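Local coordinates for penicillin-binding protein PbpB (Mycobacterium tuberculosis, PDB 6KGU) that synthesises cross-linked peptidoglycan from lipid intermediates for the mycobacterial cell wall and is bound here by the beta-lactam antibiotic aztreonam, at residues N26-A30 with L195-N199; S132-N136 with Q202-Q206. All coordinates share one frame; numbering follows the deposited sequence.

Contact 1: N26-A30 with L195-N199; sequences NDRLA and LTLDN
Asp27 and Asn199 meet through the one hydrogen bond that joins the two segments: Asn199 ND2 donates to Asp27 OD2 over 2.7 Å, with an N-H...O angle of 169°. The acceptor lies in the plane of the Asn199 amide, so the N-H points straight at it, whereas the donor reaches the oxygen on its anti side and somewhat out of the carboxylate plane. The carboxylate and amide planes stand 73° apart. Asp27 carries its CG anti to the backbone N (chi1 -169°), which extends the carboxylate toward the start of helix 199-216. Asparagine suits the other end, since its neutral amide can donate while its remaining surface lies against hydrocarbon.

That hydrocarbon is Leu29. Its CD2 sits 3.5 Å from Asn199 OD1, the two side chains running antiparallel alongside one another. Leu29 CD1, also close to Asn199 OD1, reaches on to Leu195 CD1 at 3.7 Å and, more loosely, to Leu197 CD1 at 4.5 Å. Leucine fits here because its fork serves several neighbours at once.

Asp23 ties the same two segments together by its carboxylate, accepting from the backbone N of Asp27 and of Asn199. Leu29 and Ala30 form a classic beta bulge opposite Ile21, where strand 28-36 turns a corner. Leu195 ends strand 192-195, paired with Val22 and touching Leu151 of helix 150-154, and Asp198 caps the following helix 199-216 through Ile201 N.

Contact 2: S132-N136 with Q202-Q206; sequences SLAAN and QFYVQ
Gln206 OE1 is gripped by two donors. Ala134 N reaches it at 2.8 Å, in the carbonyl plane and on a lone pair, and Gln202 NE2, one helical turn back, reaches it at 3.1 Å, tilted from that plane. The same amide donates from its other end, Gln206 NE2 to Ser132 O at 3.1 Å, almost straight at 176°. Using both ends fixes the rotation of the amide, and glutamine suits the place because it offers acceptor and donor side by side, on a side chain stretched out almost straight (chi2 166°).

Ser132 O is held twice as well: Gln206 NE2 comes from above its plane, while Ala135 N closes the beta turn from the opposite face. A water bonded to Ser132 OG makes a weak further link to Gln206 NE2. Gln202 NE2 also donates to Met236 O, shared with Asn136 ND2, so strand 233-238 helps position the amide that steadies Gln206.

With chi1 at 177°, Leu133 swings over the helix; its CD1 lies 3.6 Å from both Gln202 CG and Phe203 CA, at the edge of the Phe203 ring. Ala134 CB lies 3.9 Å from Gln202 CG, where a small side chain fits.

The motif is a type II beta turn, Ser132 to Ala135, leading into helix 135-138 with Ala134 at the N-cap position; Gln206 bridges its backbone, joining the N-terminal region to helix 199-216.

In the fold
Contacts 1 and 2 lie with their centres about 10 Å apart, side by side along the start of helix 199-216, and their segments alternate along the chain. They share apolar surface: Leu197 CD1 of contact 1 packs 3.7 Å from Ala134 CB of contact 2, and Leu133 CD2 lies 4.1 Å from Leu29 CD2 and 4.1 Å from Asn199 CG. Leu133 therefore fits between the bulged strand and the helix. In both, parts of the N-terminal dimerisation-domain family region meet the start of helix 199-216, which packs on the antiparallel sheet of the transpeptidase domain, or the loop before it. Neither belongs to the aztreonam pocket or to Ser269, the probable acyl-ester nucleophile; they join the two regions away from that site.

Contact 1: N26-A30 with L195-N199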
ATOM      1  N   ASN A  26     -20.563   2.996  10.479  1.00 36.87           N
ATOM      2  CA  ASN A  26     -21.081   2.432  11.721  1.00 40.39           C
ATOM      3  C   ASN A  26     -21.508   0.977  11.596  1.00 38.34           C
ATOM      4  O   ASN A  26     -22.201   0.464  12.468  1.00 40.26           O
ATOM      5  CB  ASN A  26     -22.230   3.277  12.282  1.00 42.50           C
ATOM      6  CG  ASN A  26     -21.731   4.363  13.192  1.00 53.96           C
ATOM      7  OD1 ASN A  26     -21.235   5.396  12.737  1.00 49.34           O
ATOM      8  ND2 ASN A  26     -21.830   4.126  14.497  1.00 63.23           N
ATOM      9  N   ASP A  27     -21.088   0.281  10.552  1.00 35.19           N
ATOM     10  CA  ASP A  27     -21.273  -1.164  10.507  1.00 34.65           C
ATOM     11  C   ASP A  27     -20.342  -1.830  11.512  1.00 36.04           C
ATOM     12  O   ASP A  27     -19.131  -1.592  11.502  1.00 37.12           O
ATOM     13  CB  ASP A  27     -21.002  -1.683   9.100  1.00 40.32           C
ATOM     14  CG  ASP A  27     -21.434  -3.114   8.919  1.00 46.97           C
ATOM     15  OD1 ASP A  27     -22.555  -3.452   9.356  1.00 54.73           O
ATOM     16  OD2 ASP A  27     -20.642  -3.910   8.360  1.00 50.61           O
ATOM     17  N   ARG A  28     -20.901  -2.656  12.393  1.00 38.85           N
ATOM     18  CA  ARG A  28     -20.129  -3.154  13.524  1.00 39.11           C
ATOM     19  C   ARG A  28     -19.107  -4.193  13.082  1.00 39.86           C
ATOM     20  O   ARG A  28     -19.417  -5.100  12.307  1.00 37.15           O
ATOM     21  CB  ARG A  28     -21.058  -3.745  14.581  1.00 42.30           C
ATOM     22  CG  ARG A  28     -21.964  -2.701  15.242  1.00 42.72           C
ATOM     23  CD  ARG A  28     -22.905  -3.345  16.253  1.00 48.04           C
ATOM     24  NE  ARG A  28     -23.780  -4.339  15.634  1.00 45.68           N
ATOM     25  CZ  ARG A  28     -24.618  -5.121  16.308  1.00 53.35           C
ATOM     26  NH1 ARG A  28     -24.693  -5.034  17.638  1.00 44.04           N
ATOM     27  NH2 ARG A  28     -25.379  -5.992  15.654  1.00 53.38           N
ATOM     28  N   LEU A  29     -17.881  -4.046  13.575  1.00 38.18           N
ATOM     29  CA  LEU A  29     -16.845  -5.065  13.472  1.00 33.39           C
ATOM     30  C   LEU A  29     -16.669  -5.838  14.769  1.00 35.01           C
ATOM     31  O   LEU A  29     -16.443  -7.049  14.742  1.00 31.22           O
ATOM     32  CB  LEU A  29     -15.511  -4.419  13.069  1.00 36.43           C
ATOM     33  CG  LEU A  29     -15.495  -3.864  11.642  1.00 31.12           C
ATOM     34  CD1 LEU A  29     -14.371  -2.838  11.434  1.00 31.71           C
ATOM     35  CD2 LEU A  29     -15.390  -5.012  10.630  1.00 30.50           C
ATOM     36  N   ALA A  30     -16.772  -5.166  15.912  1.00 33.67           N
ATOM     37  CA  ALA A  30     -16.641  -5.850  17.183  1.00 31.88           C
ATOM     38  C   ALA A  30     -17.546  -5.142  18.178  1.00 35.38           C
ATOM     39  O   ALA A  30     -17.542  -3.912  18.246  1.00 32.61           O
ATOM     40  CB  ALA A  30     -15.187  -5.856  17.672  1.00 33.89           C
ATOM     41  N   LEU A 195     -13.610   3.432  12.514  1.00 31.07           N
ATOM     42  CA  LEU A 195     -12.489   3.293  11.592  1.00 30.73           C
ATOM     43  C   LEU A 195     -12.779   3.996  10.265  1.00 32.72           C
ATOM     44  O   LEU A 195     -13.930   4.258   9.910  1.00 28.78           O
ATOM     45  CB  LEU A 195     -12.178   1.817  11.330  1.00 26.99           C
ATOM     46  CG  LEU A 195     -11.927   0.987  12.599  1.00 33.00           C
ATOM     47  CD1 LEU A 195     -11.646  -0.463  12.271  1.00 29.16           C
ATOM     48  CD2 LEU A 195     -10.762   1.587  13.393  1.00 28.58           C
ATOM     49  N   THR A 196     -11.708   4.282   9.520  1.00 28.96           N
ATOM     50  CA  THR A 196     -11.861   4.748   8.145  1.00 28.24           C
ATOM     51  C   THR A 196     -12.281   3.636   7.188  1.00 33.04           C
ATOM     52  O   THR A 196     -12.673   3.941   6.054  1.00 27.61           O
ATOM     53  CB  THR A 196     -10.550   5.375   7.655  1.00 31.54           C
ATOM     54  OG1 THR A 196      -9.490   4.414   7.770  1.00 31.52           O
ATOM     55  CG2 THR A 196     -10.192   6.603   8.483  1.00 25.90           C
ATOM     56  N   LEU A 197     -12.168   2.366   7.605  1.00 31.06           N
ATOM     57  CA  LEU A 197     -12.520   1.238   6.750  1.00 28.96           C
ATOM     58  C   LEU A 197     -13.955   1.336   6.250  1.00 32.73           C
ATOM     59  O   LEU A 197     -14.857   1.790   6.960  1.00 34.53           O
ATOM     60  CB  LEU A 197     -12.362  -0.100   7.494  1.00 25.65           C
ATOM     61  CG  LEU A 197     -10.968  -0.534   7.962  1.00 29.07           C
ATOM     62  CD1 LEU A 197     -11.028  -1.925   8.625  1.00 27.11           C
ATOM     63  CD2 LEU A 197      -9.938  -0.524   6.808  1.00 24.52           C
ATOM     64  N   ASP A 198     -14.155   0.888   5.021  1.00 27.69           N
ATOM     65  CA  ASP A 198     -15.472   0.639   4.459  1.00 31.86           C
ATOM     66  C   ASP A 198     -15.611  -0.874   4.357  1.00 31.56           C
ATOM     67  O   ASP A 198     -14.915  -1.507   3.558  1.00 31.52           O
ATOM     68  CB  ASP A 198     -15.608   1.330   3.102  1.00 30.30           C
ATOM     69  CG  ASP A 198     -16.959   1.098   2.447  1.00 37.48           C
ATOM     70  OD1 ASP A 198     -17.454  -0.039   2.459  1.00 36.41           O
ATOM     71  OD2 ASP A 198     -17.514   2.067   1.903  1.00 36.99           O
ATOM     72  N   ASN A 199     -16.524  -1.444   5.151  1.00 35.32           N
ATOM     73  CA  ASN A 199     -16.628  -2.897   5.253  1.00 31.69           C
ATOM     74  C   ASN A 199     -16.941  -3.543   3.915  1.00 33.77           C
ATOM     75  O   ASN A 199     -16.480  -4.655   3.658  1.00 30.79           O
ATOM     76  CB  ASN A 199     -17.676  -3.285   6.296  1.00 32.10           C
ATOM     77  CG  ASN A 199     -17.136  -3.191   7.724  1.00 40.97           C
ATOM     78  OD1 ASN A 199     -15.957  -2.882   7.933  1.00 36.07           O
ATOM     79  ND2 ASN A 199     -17.990  -3.458   8.704  1.00 34.77           N
TER

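Contact 2: S132-N136 with Q202-Q206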
ATOM      1  N   SER A 132     -13.451 -13.266  10.220  1.00 35.74           N
ATOM      2  CA  SER A 132     -12.110 -12.813   9.875  1.00 32.74           C
ATOM      3  C   SER A 132     -12.087 -11.418   9.251  1.00 28.57           C
ATOM      4  O   SER A 132     -10.993 -10.878   9.040  1.00 31.67           O
ATOM      5  CB  SER A 132     -11.453 -13.819   8.916  1.00 27.60           C
ATOM      6  OG  SER A 132     -12.056 -13.739   7.639  1.00 30.84           O
ATOM      7  N   LEU A 133     -13.238 -10.816   8.959  1.00 29.60           N
ATOM      8  CA  LEU A 133     -13.244  -9.555   8.213  1.00 30.92           C
ATOM      9  C   LEU A 133     -12.429  -8.474   8.929  1.00 32.49           C
ATOM     10  O   LEU A 133     -12.723  -8.106  10.072  1.00 30.70           O
ATOM     11  CB  LEU A 133     -14.674  -9.068   8.001  1.00 29.37           C
ATOM     12  CG  LEU A 133     -14.820  -7.716   7.280  1.00 29.21           C
ATOM     13  CD1 LEU A 133     -14.373  -7.842   5.835  1.00 25.27           C
ATOM     14  CD2 LEU A 133     -16.271  -7.204   7.322  1.00 31.49           C
ATOM     15  N   ALA A 134     -11.405  -7.961   8.245  1.00 31.19           N
ATOM     16  CA  ALA A 134     -10.526  -6.933   8.808  1.00 30.06           C
ATOM     17  C   ALA A 134      -9.949  -7.346  10.165  1.00 28.77           C
ATOM     18  O   ALA A 134      -9.613  -6.494  10.987  1.00 27.79           O
ATOM     19  CB  ALA A 134     -11.253  -5.585   8.931  1.00 26.87           C
ATOM     20  N   ALA A 135      -9.814  -8.657  10.413  1.00 26.68           N
ATOM     21  CA  ALA A 135      -9.259  -9.085  11.694  1.00 27.70           C
ATOM     22  C   ALA A 135      -7.793  -8.725  11.829  1.00 27.94           C
ATOM     23  O   ALA A 135      -7.299  -8.621  12.956  1.00 30.95           O
ATOM     24  CB  ALA A 135      -9.425 -10.595  11.889  1.00 29.73           C
ATOM     25  N   ASN A 136      -7.086  -8.541  10.711  1.00 25.06           N
ATOM     26  CA  ASN A 136      -5.697  -8.072  10.784  1.00 29.44           C
ATOM     27  C   ASN A 136      -5.601  -6.721  11.486  1.00 28.01           C
ATOM     28  O   ASN A 136      -4.596  -6.428  12.153  1.00 27.02           O
ATOM     29  CB  ASN A 136      -5.110  -7.976   9.367  1.00 28.49           C
ATOM     30  CG  ASN A 136      -6.034  -7.244   8.397  1.00 29.18           C
ATOM     31  OD1 ASN A 136      -7.220  -7.582   8.254  1.00 26.92           O
ATOM     32  ND2 ASN A 136      -5.499  -6.219   7.745  1.00 28.05           N
ATOM     33  N   GLN A 202     -13.621  -3.417   2.106  1.00 27.06           N
ATOM     34  CA  GLN A 202     -12.733  -4.352   2.792  1.00 22.94           C
ATOM     35  C   GLN A 202     -13.090  -5.792   2.462  1.00 24.79           C
ATOM     36  O   GLN A 202     -12.213  -6.601   2.164  1.00 27.77           O
ATOM     37  CB  GLN A 202     -12.784  -4.128   4.309  1.00 28.02           C
ATOM     38  CG  GLN A 202     -12.010  -5.180   5.119  1.00 23.20           C
ATOM     39  CD  GLN A 202     -10.518  -4.923   5.111  1.00 29.71           C
ATOM     40  OE1 GLN A 202     -10.093  -3.793   4.910  1.00 26.05           O
ATOM     41  NE2 GLN A 202      -9.712  -5.970   5.351  1.00 26.23           N
ATOM     42  N   PHE A 203     -14.387  -6.130   2.507  1.00 29.28           N
ATOM     43  CA  PHE A 203     -14.793  -7.510   2.267  1.00 27.16           C
ATOM     44  C   PHE A 203     -14.400  -7.957   0.866  1.00 26.50           C
ATOM     45  O   PHE A 203     -13.881  -9.067   0.675  1.00 25.91           O
ATOM     46  CB  PHE A 203     -16.308  -7.671   2.480  1.00 30.94           C
ATOM     47  CG  PHE A 203     -16.785  -9.090   2.321  1.00 34.05           C
ATOM     48  CD1 PHE A 203     -16.380 -10.075   3.214  1.00 38.05           C
ATOM     49  CD2 PHE A 203     -17.632  -9.440   1.287  1.00 43.29           C
ATOM     50  CE1 PHE A 203     -16.812 -11.385   3.080  1.00 46.23           C
ATOM     51  CE2 PHE A 203     -18.071 -10.750   1.147  1.00 45.50           C
ATOM     52  CZ  PHE A 203     -17.660 -11.725   2.042  1.00 38.13           C
ATOM     53  N   TYR A 204     -14.640  -7.106  -0.137  1.00 26.32           N
ATOM     54  CA  TYR A 204     -14.294  -7.482  -1.508  1.00 27.22           C
ATOM     55  C   TYR A 204     -12.781  -7.601  -1.668  1.00 29.33           C
ATOM     56  O   TYR A 204     -12.274  -8.571  -2.243  1.00 29.78           O
ATOM     57  CB  TYR A 204     -14.856  -6.449  -2.494  1.00 25.73           C
ATOM     58  CG  TYR A 204     -14.681  -6.839  -3.942  1.00 24.57           C
ATOM     59  CD1 TYR A 204     -15.581  -7.698  -4.567  1.00 28.68           C
ATOM     60  CD2 TYR A 204     -13.626  -6.345  -4.687  1.00 29.34           C
ATOM     61  CE1 TYR A 204     -15.418  -8.074  -5.902  1.00 32.02           C
ATOM     62  CE2 TYR A 204     -13.455  -6.700  -6.018  1.00 31.81           C
ATOM     63  CZ  TYR A 204     -14.352  -7.570  -6.618  1.00 35.70           C
ATOM     64  OH  TYR A 204     -14.164  -7.916  -7.939  1.00 39.05           O
ATOM     65  N   VAL A 205     -12.042  -6.609  -1.169  1.00 24.88           N
ATOM     66  CA  VAL A 205     -10.585  -6.642  -1.301  1.00 23.01           C
ATOM     67  C   VAL A 205     -10.008  -7.849  -0.565  1.00 23.20           C
ATOM     68  O   VAL A 205      -9.141  -8.550  -1.091  1.00 28.92           O
ATOM     69  CB  VAL A 205      -9.983  -5.317  -0.804  1.00 29.06           C
ATOM     70  CG1 VAL A 205      -8.441  -5.413  -0.712  1.00 24.10           C
ATOM     71  CG2 VAL A 205     -10.413  -4.171  -1.751  1.00 29.90           C
ATOM     72  N   GLN A 206     -10.511  -8.139   0.641  1.00 29.40           N
ATOM     73  CA  GLN A 206      -9.956  -9.245   1.426  1.00 25.69           C
ATOM     74  C   GLN A 206     -10.175 -10.583   0.731  1.00 24.62           C
ATOM     75  O   GLN A 206      -9.276 -11.431   0.702  1.00 25.66           O
ATOM     76  CB  GLN A 206     -10.570  -9.251   2.835  1.00 22.46           C
ATOM     77  CG  GLN A 206      -9.903 -10.233   3.813  1.00 21.95           C
ATOM     78  CD  GLN A 206     -10.290  -9.982   5.270  1.00 28.90           C
ATOM     79  OE1 GLN A 206     -10.648  -8.859   5.654  1.00 29.06           O
ATOM     80  NE2 GLN A 206     -10.248 -11.039   6.083  1.00 27.38           N
TER
HETATM   81  O   HOH W   1     -10.771 -14.117   5.007  1.00 45.08           O